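Local coordinates for 2S Albumin protein (Dolichos, PDB 6IX1), which is a 2S albumin seed protein with a hemopexin-type beta-propeller fold, and probably serves in seed storage, though its biochemical role is not established, at residues A1-R9 and P217-T225; L162-A173 and L185-I194. All blocks are in the same frame, centred on the assembly; numbering follows the deposited sequence.

Contact 1: A1-R9 and P217-T225; sequences ASYINAAFR and PCLRDILPT
Ser2 and Thr225 pair their backbones reciprocally near the two chain ends: Ser2 N donates to Thr225 O at 2.7 Å, and Thr225 N returns a bond to Ser2 O at 2.8 Å. Both donors lie in the plane of the carbonyl they meet. Packing is tightest just beside this pair, on the solvent side, where Ala1 CB presses on Pro224 CB at 3.4 Å. Pro224, preceded by a cis peptide bond, sets its ring alongside Tyr3, and its CB sits over one face of the phenol ring in a CH-pi contact, 3.9 Å from the centroid and displaced toward the rim. Tyr3 CG stands anti to its carbonyl carbon (chi1 -61°), which brings the ring over the proline. Cutting Tyr3 back to an alanine is likely to leave Pro224 CB without the ring face it packs on. Ala1, Pro224 and Thr225 are exposed. Deeper in, buried side chains pack at ordinary close range: Ile4 CG1 meets Leu223 CD1 at 4.0 Å, and Ile4 CD1 meets Leu219 CD1 at 4.2 Å. Joining the N-terminal segment to the C-terminal tail in this way is consistent with ring closure in a four-bladed hemopexin-type beta-propeller.

Contact 2: L162-A173 and L185-I194; sequences LKGTIFESGIDA and LFKGAQYVRI. With SO4 (sulfate ion), chain D.
Leu162 meets Leu185 tip to tip, CD1 to CD1 at 3.9 Å, at the start of a type II turn that runs to Thr165. Ile166 follows, lying across the lysine chain of Lys187, with its CG2 against Gln190 OE1. The ring of Phe167 is the apolar centre: Val192 CG1 lies over one face, 4.0 Å from the centroid, Ile166 CG2 is on the opposite face, and CE1 touches Lys187 CB at 3.6 Å. The lysine chain runs back past the ring, antiparallel to the Phe167 side chain, and bends at chi2 (69°) and chi4 (-59°) bring its amine to the residues at and just after the 3-10 segment 166-168. There NZ donates to Ser169 OG at 2.8 Å and to Gly170 O at 2.9 Å, the latter from above the carbonyl plane, with a weak third bond to Ile166 O; three oxygens thus gather round one ammonium group. Ile171 CD1 packs on Leu185 CD1. Asp172 turns its carboxylate to the hairpin, where OD2 takes the Gly188 N-H on its anti side at 2.8 Å and so ties down the type II' turn from Lys187 to Gln190. Phe186 O accepts from both Asp172 N and Ala173 N, and Phe186 N donates back to Ala173 O at 2.8 Å. This pairing is a classic beta bulge, opening the first strand of an antiparallel four-stranded blade of the hemopexin-type propeller.

How the contacts relate
The two contacts lie side by side, their centres about 15 Å apart and each about 13 Å from the centre of the chain. They touch directly: Tyr3 CB of contact 1 reaches Gly188 O of contact 2 at 3.3 Å, Tyr3 CZ meets Ala189 CB at 3.6 Å, and Ile4 O packs on Ala173 CB at 3.7 Å. The N-terminal segment thus bridges the C-terminal tail and the 182-187/190-195 hairpin. Contact 2 also carries a sulfate, probably from the crystallisation liquor, to which Tyr191 OH donates at 3.0 Å; Tyr184 OH and Gly32 N are also hydrogen-bonded to it, so the ion sits between the last sheet and the loop that follows strand 23-28.

Contact 1: A1-R9 and P217-T225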
loop_
_atom_site.group_PDB
_atom_site.type_symbol
_atom_site.label_atom_id
_atom_site.label_comp_id
_atom_site.label_asym_id
_atom_site.label_seq_id
_atom_site.Cartn_x
_atom_site.Cartn_y
_atom_site.Cartn_z
ATOM N N ALA A 1 13.470 -14.959 3.456
ATOM C CA ALA A 1 13.676 -13.507 3.657
ATOM C C ALA A 1 12.395 -12.756 3.271
ATOM O O ALA A 1 11.711 -13.144 2.283
ATOM C CB ALA A 1 14.855 -13.065 2.840
ATOM N N SER A 2 12.133 -11.660 3.987
ATOM C CA SER A 2 10.949 -10.783 3.787
ATOM C C SER A 2 11.314 -9.359 3.363
ATOM O O SER A 2 12.394 -8.852 3.770
ATOM C CB SER A 2 10.165 -10.760 5.042
ATOM O OG SER A 2 8.878 -10.357 4.729
ATOM N N TYR A 3 10.425 -8.693 2.639
ATOM C CA TYR A 3 10.751 -7.389 2.023
ATOM C C TYR A 3 9.757 -6.357 2.535
ATOM O O TYR A 3 9.787 -6.061 3.736
ATOM C CB TYR A 3 10.979 -7.478 0.521
ATOM C CG TYR A 3 12.139 -8.389 0.215
ATOM C CD1 TYR A 3 11.980 -9.765 0.175
ATOM C CD2 TYR A 3 13.367 -7.876 -0.123
ATOM C CE1 TYR A 3 13.058 -10.587 -0.097
ATOM C CE2 TYR A 3 14.447 -8.685 -0.461
ATOM C CZ TYR A 3 14.299 -10.055 -0.423
ATOM O OH TYR A 3 15.369 -10.884 -0.695
ATOM N N ILE A 4 8.962 -5.824 1.632
ATOM C CA ILE A 4 7.999 -4.758 1.983
ATOM C C ILE A 4 6.616 -5.357 2.224
ATOM O O ILE A 4 6.097 -6.043 1.316
ATOM C CB ILE A 4 8.036 -3.617 0.960
ATOM C CG1 ILE A 4 9.442 -3.001 0.920
ATOM C CG2 ILE A 4 6.999 -2.574 1.244
ATOM C CD1 ILE A 4 9.704 -2.011 -0.230
ATOM N N ASN A 5 6.014 -5.115 3.363
ATOM C CA ASN A 5 4.702 -5.622 3.708
ATOM C C ASN A 5 3.597 -4.625 3.435
ATOM O O ASN A 5 2.463 -5.095 3.258
ATOM C CB ASN A 5 4.613 -6.037 5.180
ATOM C CG ASN A 5 5.646 -7.040 5.531
ATOM O OD1 ASN A 5 6.639 -6.784 6.209
ATOM N ND2 ASN A 5 5.339 -8.273 5.182
ATOM N N ALA A 6 3.837 -3.349 3.366
ATOM C CA ALA A 6 2.829 -2.370 3.020
ATOM C C ALA A 6 3.472 -1.073 2.589
ATOM O O ALA A 6 4.625 -0.806 3.023
ATOM C CB ALA A 6 1.881 -2.156 4.198
ATOM N N ALA A 7 2.752 -0.236 1.897
ATOM C CA ALA A 7 3.242 1.107 1.577
ATOM C C ALA A 7 2.090 2.071 1.431
ATOM O O ALA A 7 0.935 1.655 1.110
ATOM C CB ALA A 7 4.030 1.015 0.288
ATOM N N PHE A 8 2.346 3.359 1.566
ATOM C CA PHE A 8 1.378 4.366 1.121
ATOM C C PHE A 8 2.097 5.656 0.767
ATOM O O PHE A 8 3.218 5.929 1.239
ATOM C CB PHE A 8 0.246 4.564 2.144
ATOM C CG PHE A 8 0.579 5.229 3.455
ATOM C CD1 PHE A 8 0.749 6.613 3.534
ATOM C CD2 PHE A 8 0.714 4.442 4.571
ATOM C CE1 PHE A 8 1.027 7.189 4.758
ATOM C CE2 PHE A 8 0.951 5.059 5.805
ATOM C CZ PHE A 8 1.148 6.422 5.880
ATOM N N ARG A 9 1.451 6.409 -0.092
ATOM C CA ARG A 9 1.943 7.676 -0.622
ATOM C C ARG A 9 1.620 8.805 0.347
ATOM O O ARG A 9 0.462 8.996 0.756
ATOM C CB ARG A 9 1.238 7.926 -1.977
ATOM C CG ARG A 9 1.640 9.221 -2.625
ATOM C CD ARG A 9 0.915 9.564 -3.884
ATOM N NE ARG A 9 -0.510 9.679 -3.686
ATOM C CZ ARG A 9 -1.375 9.849 -4.705
ATOM N NH1 ARG A 9 -0.980 9.799 -5.941
ATOM N NH2 ARG A 9 -2.681 9.916 -4.409
ATOM N N PRO A 217 18.175 1.079 -4.113
ATOM C CA PRO A 217 19.334 0.665 -3.356
ATOM C C PRO A 217 19.508 1.290 -1.966
ATOM O O PRO A 217 20.240 0.765 -1.144
ATOM C CB PRO A 217 20.509 0.953 -4.260
ATOM C CG PRO A 217 19.977 2.033 -5.193
ATOM C CD PRO A 217 18.509 1.680 -5.407
ATOM N N CYS A 218 18.764 2.352 -1.705
ATOM C CA CYS A 218 18.859 2.988 -0.376
ATOM C C CYS A 218 18.320 2.049 0.705
ATOM O O CYS A 218 18.573 2.310 1.878
ATOM C CB CYS A 218 18.201 4.380 -0.296
ATOM S SG CYS A 218 16.364 4.317 -0.325
ATOM N N LEU A 219 17.602 0.993 0.307
ATOM C CA LEU A 219 17.043 0.019 1.243
ATOM C C LEU A 219 17.968 -1.167 1.498
ATOM O O LEU A 219 17.565 -2.013 2.272
ATOM C CB LEU A 219 15.707 -0.469 0.737
ATOM C CG LEU A 219 14.648 0.628 0.535
ATOM C CD1 LEU A 219 13.402 -0.035 0.015
ATOM C CD2 LEU A 219 14.389 1.468 1.799
ATOM N N ARG A 220 19.153 -1.156 0.886
ATOM C CA ARG A 220 19.978 -2.377 0.919
ATOM C C ARG A 220 20.556 -2.730 2.299
ATOM O O ARG A 220 20.960 -3.902 2.483
ATOM C CB ARG A 220 21.098 -2.296 -0.105
ATOM C CG ARG A 220 22.192 -1.319 0.220
ATOM C CD ARG A 220 23.110 -1.111 -0.939
ATOM N NE ARG A 220 24.228 -0.255 -0.590
ATOM C CZ ARG A 220 24.115 1.049 -0.487
ATOM N NH1 ARG A 220 22.944 1.649 -0.677
ATOM N NH2 ARG A 220 25.180 1.776 -0.197
ATOM N N ASP A 221 20.569 -1.847 3.268
ATOM C CA ASP A 221 21.079 -2.155 4.619
ATOM C C ASP A 221 19.969 -2.594 5.553
ATOM O O ASP A 221 20.257 -3.019 6.702
ATOM C CB ASP A 221 21.883 -0.985 5.203
ATOM C CG ASP A 221 23.159 -0.818 4.384
ATOM O OD1 ASP A 221 23.747 -1.825 3.938
ATOM O OD2 ASP A 221 23.546 0.331 4.251
ATOM N N ILE A 222 18.711 -2.469 5.118
ATOM C CA ILE A 222 17.554 -2.838 5.977
ATOM C C ILE A 222 16.771 -4.030 5.439
ATOM O O ILE A 222 16.000 -4.559 6.222
ATOM C CB ILE A 222 16.733 -1.592 6.368
ATOM C CG1 ILE A 222 16.066 -0.932 5.174
ATOM C CG2 ILE A 222 17.586 -0.621 7.132
ATOM C CD1 ILE A 222 15.075 0.129 5.585
ATOM N N LEU A 223 16.887 -4.337 4.152
ATOM C CA LEU A 223 16.167 -5.505 3.561
ATOM C C LEU A 223 17.170 -6.509 3.056
ATOM O O LEU A 223 18.242 -6.175 2.625
ATOM C CB LEU A 223 15.282 -5.134 2.367
ATOM C CG LEU A 223 14.114 -4.259 2.783
ATOM C CD1 LEU A 223 13.354 -3.746 1.569
ATOM C CD2 LEU A 223 13.258 -4.985 3.789
ATOM N N PRO A 224 16.842 -7.801 3.027
ATOM C CA PRO A 224 15.603 -8.288 3.563
ATOM C C PRO A 224 15.629 -8.408 5.082
ATOM O O PRO A 224 16.734 -8.357 5.692
ATOM C CB PRO A 224 15.511 -9.716 3.037
ATOM C CG PRO A 224 16.957 -10.105 2.696
ATOM C CD PRO A 224 17.672 -8.813 2.375
ATOM N N THR A 225 14.468 -8.673 5.673
ATOM C CA THR A 225 14.322 -9.082 7.096
ATOM C C THR A 225 14.100 -10.599 7.148
ATOM O O THR A 225 13.567 -11.272 6.267
ATOM C CB THR A 225 13.132 -8.431 7.807
ATOM O OG1 THR A 225 13.003 -7.055 7.435
ATOM C CG2 THR A 225 13.281 -8.617 9.300
#

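Contact 2: L162-A173 and L185-I194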
loop_
_atom_site.group_PDB
_atom_site.type_symbol
_atom_site.label_atom_id
_atom_site.label_comp_id
_atom_site.label_asym_id
_atom_site.label_seq_id
_atom_site.Cartn_x
_atom_site.Cartn_y
_atom_site.Cartn_z
ATOM N N LEU A 162 -0.162 -7.649 -16.639
ATOM C CA LEU A 162 0.585 -8.428 -15.632
ATOM C C LEU A 162 0.517 -9.947 -15.865
ATOM O O LEU A 162 1.178 -10.678 -15.172
ATOM C CB LEU A 162 0.006 -8.157 -14.235
ATOM C CG LEU A 162 0.111 -6.715 -13.782
ATOM C CD1 LEU A 162 -0.533 -6.586 -12.400
ATOM C CD2 LEU A 162 1.559 -6.275 -13.684
ATOM N N LYS A 163 -0.218 -10.363 -16.890
ATOM C CA LYS A 163 -0.207 -11.786 -17.265
ATOM C C LYS A 163 1.223 -12.206 -17.579
ATOM O O LYS A 163 1.972 -11.557 -18.289
ATOM C CB LYS A 163 -1.099 -12.054 -18.467
ATOM C CG LYS A 163 -2.576 -11.926 -18.119
ATOM C CD LYS A 163 -3.498 -12.088 -19.331
ATOM C CE LYS A 163 -4.955 -12.090 -19.020
ATOM N NZ LYS A 163 -5.737 -12.649 -20.077
ATOM N N GLY A 164 1.595 -13.392 -17.072
ATOM C CA GLY A 164 2.906 -13.961 -17.264
ATOM C C GLY A 164 3.935 -13.455 -16.299
ATOM O O GLY A 164 5.147 -13.651 -16.502
ATOM N N THR A 165 3.546 -12.616 -15.343
ATOM C CA THR A 165 4.401 -12.098 -14.275
ATOM C C THR A 165 3.895 -12.664 -12.963
ATOM O O THR A 165 2.695 -12.985 -12.875
ATOM C CB THR A 165 4.481 -10.575 -14.196
ATOM O OG1 THR A 165 3.317 -10.047 -13.540
ATOM C CG2 THR A 165 4.740 -9.943 -15.556
ATOM N N ILE A 166 4.704 -12.579 -11.906
ATOM C CA ILE A 166 4.233 -13.141 -10.606
ATOM C C ILE A 166 3.114 -12.281 -10.038
ATOM O O ILE A 166 2.275 -12.814 -9.213
ATOM C CB ILE A 166 5.357 -13.295 -9.609
ATOM C CG1 ILE A 166 4.940 -14.144 -8.412
ATOM C CG2 ILE A 166 5.922 -11.948 -9.271
ATOM C CD1 ILE A 166 4.485 -15.602 -8.730
ATOM N N PHE A 167 2.975 -11.047 -10.508
ATOM C CA PHE A 167 1.932 -10.197 -9.935
ATOM C C PHE A 167 0.551 -10.767 -10.271
ATOM O O PHE A 167 -0.427 -10.314 -9.670
ATOM C CB PHE A 167 2.105 -8.770 -10.385
ATOM C CG PHE A 167 3.444 -8.215 -9.998
ATOM C CD1 PHE A 167 3.622 -7.711 -8.720
ATOM C CD2 PHE A 167 4.518 -8.205 -10.856
ATOM C CE1 PHE A 167 4.861 -7.236 -8.329
ATOM C CE2 PHE A 167 5.758 -7.726 -10.434
ATOM C CZ PHE A 167 5.917 -7.335 -9.156
ATOM N N GLU A 168 0.440 -11.567 -11.322
ATOM C CA GLU A 168 -0.857 -12.148 -11.696
ATOM C C GLU A 168 -1.479 -12.949 -10.523
ATOM O O GLU A 168 -2.722 -13.000 -10.484
ATOM C CB GLU A 168 -0.720 -12.970 -12.990
ATOM C CG GLU A 168 -0.082 -14.259 -12.777
ATOM C CD GLU A 168 0.313 -15.060 -13.990
ATOM O OE1 GLU A 168 -0.018 -14.627 -15.136
ATOM O OE2 GLU A 168 1.106 -16.054 -13.754
ATOM N N SER A 169 -0.654 -13.491 -9.631
ATOM C CA SER A 169 -1.102 -14.372 -8.533
ATOM C C SER A 169 -1.237 -13.641 -7.200
ATOM O O SER A 169 -1.668 -14.240 -6.247
ATOM C CB SER A 169 -0.104 -15.500 -8.415
ATOM O OG SER A 169 1.154 -15.063 -7.850
ATOM N N GLY A 170 -0.905 -12.340 -7.175
ATOM C CA GLY A 170 -0.996 -11.546 -5.931
ATOM C C GLY A 170 0.128 -10.554 -5.794
ATOM O O GLY A 170 1.133 -10.627 -6.509
ATOM N N ILE A 171 -0.175 -9.582 -4.954
ATOM C CA ILE A 171 0.687 -8.396 -4.683
ATOM C C ILE A 171 0.870 -8.330 -3.164
ATOM O O ILE A 171 -0.097 -8.453 -2.438
ATOM C CB ILE A 171 0.030 -7.131 -5.287
ATOM C CG1 ILE A 171 -0.190 -7.326 -6.795
ATOM C CG2 ILE A 171 0.826 -5.900 -4.968
ATOM C CD1 ILE A 171 -0.944 -6.250 -7.496
ATOM N N ASP A 172 2.128 -8.147 -2.686
ATOM C CA ASP A 172 2.436 -8.002 -1.252
ATOM C C ASP A 172 2.301 -6.555 -0.767
ATOM O O ASP A 172 2.027 -6.352 0.408
ATOM C CB ASP A 172 3.828 -8.515 -0.931
ATOM C CG ASP A 172 3.920 -10.028 -1.012
ATOM O OD1 ASP A 172 2.901 -10.723 -0.850
ATOM O OD2 ASP A 172 5.031 -10.499 -1.292
ATOM N N ALA A 173 2.603 -5.566 -1.627
ATOM C CA ALA A 173 2.530 -4.165 -1.186
ATOM C C ALA A 173 2.440 -3.303 -2.434
ATOM O O ALA A 173 2.860 -3.762 -3.530
ATOM C CB ALA A 173 3.750 -3.757 -0.343
ATOM N N LEU A 185 4.240 -1.822 -7.601
ATOM C CA LEU A 185 3.683 -3.106 -7.080
ATOM C C LEU A 185 4.919 -3.912 -6.611
ATOM O O LEU A 185 5.924 -4.003 -7.300
ATOM C CB LEU A 185 2.966 -3.901 -8.189
ATOM C CG LEU A 185 1.951 -3.119 -9.016
ATOM C CD1 LEU A 185 1.341 -4.095 -10.016
ATOM C CD2 LEU A 185 0.834 -2.561 -8.123
ATOM N N PHE A 186 4.769 -4.478 -5.439
ATOM C CA PHE A 186 5.845 -5.263 -4.820
ATOM C C PHE A 186 5.336 -6.689 -4.538
ATOM O O PHE A 186 4.228 -6.876 -4.105
ATOM C CB PHE A 186 6.243 -4.651 -3.468
ATOM C CG PHE A 186 6.769 -3.249 -3.564
ATOM C CD1 PHE A 186 5.963 -2.165 -3.559
ATOM C CD2 PHE A 186 8.093 -3.024 -3.749
ATOM C CE1 PHE A 186 6.489 -0.884 -3.716
ATOM C CE2 PHE A 186 8.690 -1.795 -3.953
ATOM C CZ PHE A 186 7.853 -0.706 -3.914
ATOM N N LYS A 187 6.190 -7.652 -4.762
ATOM C CA LYS A 187 5.863 -9.071 -4.529
ATOM C C LYS A 187 7.179 -9.763 -4.158
ATOM O O LYS A 187 8.107 -9.822 -4.998
ATOM C CB LYS A 187 5.224 -9.720 -5.757
ATOM C CG LYS A 187 4.974 -11.226 -5.732
ATOM C CD LYS A 187 3.946 -11.528 -4.782
ATOM C CE LYS A 187 3.217 -12.863 -5.053
ATOM N NZ LYS A 187 2.460 -13.158 -6.344
ATOM N N GLY A 188 7.247 -10.198 -2.913
ATOM C CA GLY A 188 8.490 -10.720 -2.360
ATOM C C GLY A 188 9.646 -9.783 -2.578
ATOM O O GLY A 188 9.506 -8.594 -2.253
ATOM N N ALA A 189 10.665 -10.300 -3.238
ATOM C CA ALA A 189 11.936 -9.578 -3.473
ATOM C C ALA A 189 11.872 -8.579 -4.641
ATOM O O ALA A 189 12.838 -7.805 -4.832
ATOM C CB ALA A 189 12.981 -10.636 -3.763
ATOM N N GLN A 190 10.778 -8.564 -5.381
ATOM C CA GLN A 190 10.703 -7.918 -6.717
ATOM C C GLN A 190 9.636 -6.817 -6.692
ATOM O O GLN A 190 8.732 -6.764 -5.844
ATOM C CB GLN A 190 10.261 -8.912 -7.809
ATOM C CG GLN A 190 11.195 -10.006 -8.230
ATOM C CD GLN A 190 10.483 -10.921 -9.191
ATOM O OE1 GLN A 190 9.283 -11.290 -9.027
ATOM N NE2 GLN A 190 11.266 -11.304 -10.157
ATOM N N TYR A 191 9.768 -5.966 -7.664
ATOM C CA TYR A 191 8.766 -4.932 -7.908
ATOM C C TYR A 191 8.639 -4.597 -9.383
ATOM O O TYR A 191 9.491 -4.956 -10.190
ATOM C CB TYR A 191 9.046 -3.636 -7.138
ATOM C CG TYR A 191 10.022 -2.647 -7.743
ATOM C CD1 TYR A 191 11.344 -2.966 -7.900
ATOM C CD2 TYR A 191 9.562 -1.483 -8.280
ATOM C CE1 TYR A 191 12.234 -2.065 -8.462
ATOM C CE2 TYR A 191 10.411 -0.532 -8.817
ATOM C CZ TYR A 191 11.757 -0.846 -8.876
ATOM O OH TYR A 191 12.714 0.023 -9.330
ATOM N N VAL A 192 7.596 -3.896 -9.704
ATOM C CA VAL A 192 7.422 -3.274 -11.009
ATOM C C VAL A 192 6.680 -1.952 -10.873
ATOM O O VAL A 192 5.929 -1.766 -9.935
ATOM C CB VAL A 192 6.668 -4.216 -11.971
ATOM C CG1 VAL A 192 5.201 -4.374 -11.595
ATOM C CG2 VAL A 192 6.866 -3.840 -13.423
ATOM N N ARG A 193 6.970 -1.080 -11.841
ATOM C CA ARG A 193 6.296 0.192 -11.931
ATOM C C ARG A 193 5.331 0.082 -13.097
ATOM O O ARG A 193 5.717 -0.357 -14.170
ATOM C CB ARG A 193 7.275 1.320 -12.113
ATOM C CG ARG A 193 6.620 2.686 -12.273
ATOM C CD ARG A 193 7.560 3.826 -12.107
ATOM N NE ARG A 193 8.674 3.754 -13.029
ATOM C CZ ARG A 193 9.271 4.782 -13.672
ATOM N NH1 ARG A 193 8.708 5.983 -13.699
ATOM N NH2 ARG A 193 10.422 4.588 -14.305
ATOM N N ILE A 194 4.082 0.497 -12.837
ATOM C CA ILE A 194 3.059 0.479 -13.896
ATOM C C ILE A 194 2.525 1.896 -14.073
ATOM O O ILE A 194 2.513 2.688 -13.188
ATOM C CB ILE A 194 1.927 -0.528 -13.568
ATOM C CG1 ILE A 194 1.098 -0.072 -12.376
ATOM C CG2 ILE A 194 2.491 -1.927 -13.437
ATOM C CD1 ILE A 194 -0.184 -0.923 -12.242
HETATM S S SO4 D . 11.663 3.219 -10.462
HETATM O O1 SO4 D . 12.913 3.570 -11.040
HETATM O O2 SO4 D . 10.862 4.395 -10.492
HETATM O O3 SO4 D . 11.824 2.833 -9.156
HETATM O O4 SO4 D . 11.002 2.150 -11.156
#